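Local coordinates for protein transcription regulator AmtR (Mycobacterium smegmatis, PDB 5E57) that probably binds regulatory DNA through a helix-turn-helix motif as a TetR-family transcription factor concerned with nitrogen regulation, at residues Ile177-Leu182 / Gly189-Leu194; Leu75-Pro80 / Ala199-Val204. All blocks are in the same frame, centred on the assembly; numbering follows the deposited sequence.

Contact 1: Ile177-Leu182 / Gly189-Leu194; sequences IGEGAL and GDFAEL
In the helical, TetR-type body of AmtR, helix 173-183 and helix 191-202 are joined by a short connection, and F191 of one packs against E179 of the other. The CA atoms of F191 and E179 are 7.1 Å apart, the shortest such distance between 177-182 and 189-194. E179 lays its side chain over one face of the F191 ring: its CG stands 3.9 Å from the ring centroid and 22° off the ring normal, a CH-pi contact displaced toward the rim. There F191 CE1 is 3.6 Å from E179 CG. CG of E179 is anti to the backbone N (chi1 -180°) and the chain is extended beyond it, which carries the carboxylate across the same ring. Carboxylate and ring planes differ by only 16°, so the two flat groups are stacked, with E179 OE2 4.0 Å from F191 CD2. The charge of this carboxylate is met elsewhere, by a salt bridge from OE2 to R183. L182 approaches the edge of the ring instead, its CB 4.1 Å from F191 CE1. The first turn of helix 191-202, which carries F191, is capped by the preceding residue: D190 is the N-cap, and its OD2 accepts from E193 N at 3.1 Å, well out of the carboxylate plane, and more weakly from A192 N. The F191 ring also meets F187, of the connecting segment, edge-to-face. Beyond this pair of helices, L182 and L194 both pack on H86 of helix 82-98, A181 and I177 lean on helix 151-165, and E179 touches P145 of the second subunit.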
loop_
_atom_site.group_PDB
_atom_site.type_symbol
_atom_site.label_atom_id
_atom_site.label_comp_id
_atom_site.label_asym_id
_atom_site.label_seq_id
_atom_site.Cartn_x
_atom_site.Cartn_y
_atom_site.Cartn_z
ATOM N N ILE A 177 12.152 4.448 -4.567
ATOM C CA ILE A 177 11.757 3.721 -3.403
ATOM C C ILE A 177 12.985 3.335 -2.533
ATOM O O ILE A 177 12.916 3.399 -1.325
ATOM C CB ILE A 177 11.003 2.445 -3.839
ATOM C CG1 ILE A 177 9.650 2.858 -4.434
ATOM C CG2 ILE A 177 10.844 1.465 -2.677
ATOM C CD1 ILE A 177 8.663 3.279 -3.397
ATOM N N GLY A 178 14.059 2.944 -3.207
ATOM C CA GLY A 178 15.293 2.585 -2.589
ATOM C C GLY A 178 15.838 3.732 -1.791
ATOM O O GLY A 178 16.185 3.547 -0.647
ATOM N N GLU A 179 15.853 4.942 -2.365
ATOM C CA GLU A 179 16.327 6.071 -1.584
ATOM C C GLU A 179 15.436 6.388 -0.332
ATOM O O GLU A 179 15.950 6.615 0.754
ATOM C CB GLU A 179 16.449 7.317 -2.461
ATOM C CG GLU A 179 16.952 8.445 -1.584
ATOM C CD GLU A 179 17.497 9.644 -2.353
ATOM O OE1 GLU A 179 17.719 9.535 -3.606
ATOM O OE2 GLU A 179 17.666 10.666 -1.633
ATOM N N GLY A 180 14.122 6.412 -0.533
ATOM C CA GLY A 180 13.193 6.652 0.544
ATOM C C GLY A 180 13.290 5.657 1.670
ATOM O O GLY A 180 13.190 6.040 2.836
ATOM N N ALA A 181 13.458 4.381 1.318
ATOM C CA ALA A 181 13.452 3.327 2.309
ATOM C C ALA A 181 14.646 3.466 3.222
ATOM O O ALA A 181 14.537 3.220 4.417
ATOM C CB ALA A 181 13.461 1.964 1.643
ATOM N N LEU A 182 15.753 3.948 2.676
ATOM C CA LEU A 182 16.908 4.343 3.457
ATOM C C LEU A 182 16.817 5.673 4.207
ATOM O O LEU A 182 17.202 5.722 5.401
ATOM C CB LEU A 182 18.170 4.164 2.590
ATOM C CG LEU A 182 18.253 2.610 2.800
ATOM C CD1 LEU A 182 18.006 1.745 1.597
ATOM C CD2 LEU A 182 19.458 2.202 3.622
ATOM N N GLY A 189 23.955 8.829 4.060
ATOM C CA GLY A 189 25.188 8.615 3.343
ATOM C C GLY A 189 25.134 9.033 1.894
ATOM O O GLY A 189 24.357 9.901 1.529
ATOM N N ASP A 190 25.923 8.372 1.057
ATOM C CA ASP A 190 26.085 8.776 -0.349
ATOM C C ASP A 190 25.263 7.928 -1.312
ATOM O O ASP A 190 25.680 6.828 -1.683
ATOM C CB ASP A 190 27.565 8.658 -0.741
ATOM C CG ASP A 190 27.816 8.865 -2.245
ATOM O OD1 ASP A 190 28.993 8.734 -2.644
ATOM O OD2 ASP A 190 26.880 9.135 -3.041
ATOM N N PHE A 191 24.162 8.480 -1.814
ATOM C CA PHE A 191 23.210 7.673 -2.575
ATOM C C PHE A 191 23.643 7.317 -3.925
ATOM O O PHE A 191 23.208 6.323 -4.457
ATOM C CB PHE A 191 21.845 8.335 -2.635
ATOM C CG PHE A 191 21.145 8.349 -1.308
ATOM C CD1 PHE A 191 20.422 7.249 -0.892
ATOM C CD2 PHE A 191 21.262 9.429 -0.468
ATOM C CE1 PHE A 191 19.803 7.231 0.327
ATOM C CE2 PHE A 191 20.626 9.429 0.761
ATOM C CZ PHE A 191 19.875 8.332 1.147
ATOM N N ALA A 192 24.548 8.077 -4.512
ATOM C CA ALA A 192 25.111 7.648 -5.799
ATOM C C ALA A 192 25.995 6.416 -5.641
ATOM O O ALA A 192 25.892 5.391 -6.371
ATOM C CB ALA A 192 25.923 8.784 -6.401
ATOM N N GLU A 193 26.899 6.495 -4.688
ATOM C CA GLU A 193 27.722 5.315 -4.371
ATOM C C GLU A 193 26.841 4.063 -4.068
ATOM O O GLU A 193 27.091 2.971 -4.563
ATOM C CB GLU A 193 28.644 5.639 -3.168
ATOM C CG GLU A 193 29.566 4.512 -2.736
ATOM C CD GLU A 193 28.862 3.489 -1.854
ATOM O OE1 GLU A 193 27.746 3.804 -1.348
ATOM O OE2 GLU A 193 29.406 2.371 -1.672
ATOM N N LEU A 194 25.845 4.255 -3.204
ATOM C CA LEU A 194 24.954 3.200 -2.805
ATOM C C LEU A 194 24.259 2.618 -4.046
ATOM O O LEU A 194 24.292 1.385 -4.305
ATOM C CB LEU A 194 23.972 3.765 -1.772
ATOM C CG LEU A 194 22.948 2.788 -1.188
ATOM C CD1 LEU A 194 23.659 1.598 -0.555
ATOM C CD2 LEU A 194 22.054 3.434 -0.141
#

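Contact 2: Leu75-Pro80 / Ala199-Val204; sequences LGESGP and ASRLGV
E77 and R201 meet in a paired, end-on salt bridge that ties the loop between helices 65-75 and 82-98 to the last turn of helix 191-202. R201 NH1 donates to E77 OE1 at 2.7 Å with an N-H...O angle of 164°, and R201 NH2 donates to E77 OE2 at 2.8 Å with an angle of 174°. Each oxygen uses its syn lone pair, on the side of the other oxygen, and both lie near the guanidinium plane. With the two planes 20° apart, the groups are nearly coplanar and meet at their edges; two almost straight bonds would be expected to restrain rotation of either group. The side chains span the gap from opposite directions. E77 is extended beyond CG, whereas R201 is bent at chi2 and chi3, which turns the NH1-NH2 edge of its guanidinium toward the carboxylate. The close fit is confined to these charged ends. Even the nearest CA atoms, those of E77 and R201, are 13.0 Å apart, and the segments bury just 87 Å² between them, in keeping with a surface contact in which R201 is exposed and E77 partly so. On the R201 side the helix ends in a Schellman motif: G203 takes a positive phi, while V204 N bonds to A199 O at 3.0 Å and G203 N to S200 O. Helix 82-98 lies alongside the bridge, since R84 touches both E77 and R201 and also donates a hydrogen bond from NE to P80 O. Farther along that helix, L202 packs on I90 and Y91, while L75 rests on A130, S133 and L134 of helix 118-142.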
loop_
_atom_site.group_PDB
_atom_site.type_symbol
_atom_site.label_atom_id
_atom_site.label_comp_id
_atom_site.label_asym_id
_atom_site.label_seq_id
_atom_site.Cartn_x
_atom_site.Cartn_y
_atom_site.Cartn_z
ATOM N N LEU A 75 20.651 -11.806 4.744
ATOM C CA LEU A 75 20.711 -11.913 6.223
ATOM C C LEU A 75 21.950 -12.704 6.676
ATOM O O LEU A 75 22.443 -12.483 7.783
ATOM C CB LEU A 75 19.453 -12.547 6.795
ATOM C CG LEU A 75 18.225 -11.622 6.760
ATOM C CD1 LEU A 75 16.993 -12.428 7.162
ATOM C CD2 LEU A 75 18.423 -10.407 7.647
ATOM N N GLY A 76 22.492 -13.529 5.774
ATOM C CA GLY A 76 23.628 -14.422 6.089
ATOM C C GLY A 76 24.958 -13.741 5.844
ATOM O O GLY A 76 26.003 -14.299 6.141
ATOM N N GLU A 77 24.920 -12.522 5.324
ATOM C CA GLU A 77 26.135 -11.800 4.948
ATOM C C GLU A 77 26.659 -10.966 6.113
ATOM O O GLU A 77 25.925 -10.650 7.051
ATOM C CB GLU A 77 25.881 -10.893 3.740
ATOM C CG GLU A 77 25.430 -11.653 2.516
ATOM C CD GLU A 77 25.148 -10.758 1.283
ATOM O OE1 GLU A 77 25.389 -9.528 1.321
ATOM O OE2 GLU A 77 24.700 -11.318 0.282
ATOM N N SER A 78 27.952 -10.661 6.054
ATOM C CA SER A 78 28.606 -9.794 7.052
ATOM C C SER A 78 28.737 -8.445 6.349
ATOM O O SER A 78 28.504 -8.331 5.154
ATOM C CB SER A 78 30.003 -10.326 7.464
ATOM N N GLY A 79 29.076 -7.402 7.064
ATOM C CA GLY A 79 29.217 -6.125 6.363
ATOM C C GLY A 79 27.991 -5.244 6.482
ATOM O O GLY A 79 26.987 -5.653 7.005
ATOM N N PRO A 80 28.113 -3.999 6.031
ATOM C CA PRO A 80 27.119 -2.993 6.353
ATOM C C PRO A 80 25.674 -3.394 5.923
ATOM O O PRO A 80 25.453 -4.013 4.859
ATOM C CB PRO A 80 27.629 -1.743 5.616
ATOM C CG PRO A 80 28.778 -2.171 4.748
ATOM C CD PRO A 80 29.276 -3.451 5.293
ATOM N N ALA A 199 23.523 -1.575 -8.137
ATOM C CA ALA A 199 23.546 -1.866 -9.616
ATOM C C ALA A 199 24.459 -3.026 -9.889
ATOM O O ALA A 199 24.119 -4.013 -10.504
ATOM C CB ALA A 199 24.054 -0.659 -10.335
ATOM N N SER A 200 25.632 -2.908 -9.313
ATOM C CA SER A 200 26.632 -3.957 -9.379
ATOM C C SER A 200 26.181 -5.336 -8.835
ATOM O O SER A 200 26.223 -6.370 -9.538
ATOM C CB SER A 200 27.835 -3.454 -8.599
ATOM O OG SER A 200 28.877 -4.387 -8.684
ATOM N N ARG A 201 25.707 -5.340 -7.582
ATOM C CA ARG A 201 25.240 -6.584 -6.938
ATOM C C ARG A 201 24.144 -7.276 -7.746
ATOM O O ARG A 201 24.063 -8.500 -7.816
ATOM C CB ARG A 201 24.677 -6.255 -5.528
ATOM C CG ARG A 201 25.738 -5.861 -4.533
ATOM C CD ARG A 201 25.409 -6.368 -3.144
ATOM N NE ARG A 201 25.226 -7.838 -3.161
ATOM C CZ ARG A 201 25.102 -8.566 -2.057
ATOM N NH1 ARG A 201 25.166 -7.981 -0.868
ATOM N NH2 ARG A 201 24.878 -9.871 -2.158
ATOM N N LEU A 202 23.268 -6.460 -8.327
ATOM C CA LEU A 202 22.100 -6.976 -9.022
ATOM C C LEU A 202 22.342 -7.242 -10.526
ATOM O O LEU A 202 21.561 -7.914 -11.168
ATOM C CB LEU A 202 20.906 -6.022 -8.796
ATOM C CG LEU A 202 20.426 -5.913 -7.339
ATOM C CD1 LEU A 202 19.152 -5.110 -7.272
ATOM C CD2 LEU A 202 20.199 -7.330 -6.777
ATOM N N GLY A 203 23.445 -6.783 -11.071
ATOM C CA GLY A 203 23.688 -6.983 -12.520
ATOM C C GLY A 203 22.809 -6.095 -13.385
ATOM O O GLY A 203 22.303 -6.536 -14.378
ATOM N N VAL A 204 22.646 -4.839 -13.011
ATOM C CA VAL A 204 21.786 -3.930 -13.760
ATOM C C VAL A 204 22.401 -2.517 -13.825
ATOM O O VAL A 204 23.378 -2.224 -13.120
ATOM C CB VAL A 204 20.360 -3.834 -13.104
ATOM C CG1 VAL A 204 19.706 -5.184 -12.985
ATOM C CG2 VAL A 204 20.429 -3.171 -11.733
#

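Overall arrangement
Helix 191-202 is common to both contacts: contact 1 uses its N-terminal end and contact 2 its C-terminal end. Along the chain contact 1 is nested within the loop that contact 2 closes. Their centres are 14 Å apart and their nearest atoms about 5 Å apart, without touching, and both lie on the same side of the chain's centre, 18 and 17 Å from it. They differ in sequence separation and in burial: contact 1 joins consecutive helices and is partly buried, whereas contact 2 spans 119 residues at the surface. Helix 82-98 connects them through H86, beside contact 1, and R84, beside contact 2. Neither contact includes the predicted helix-turn-helix at residues 30-49.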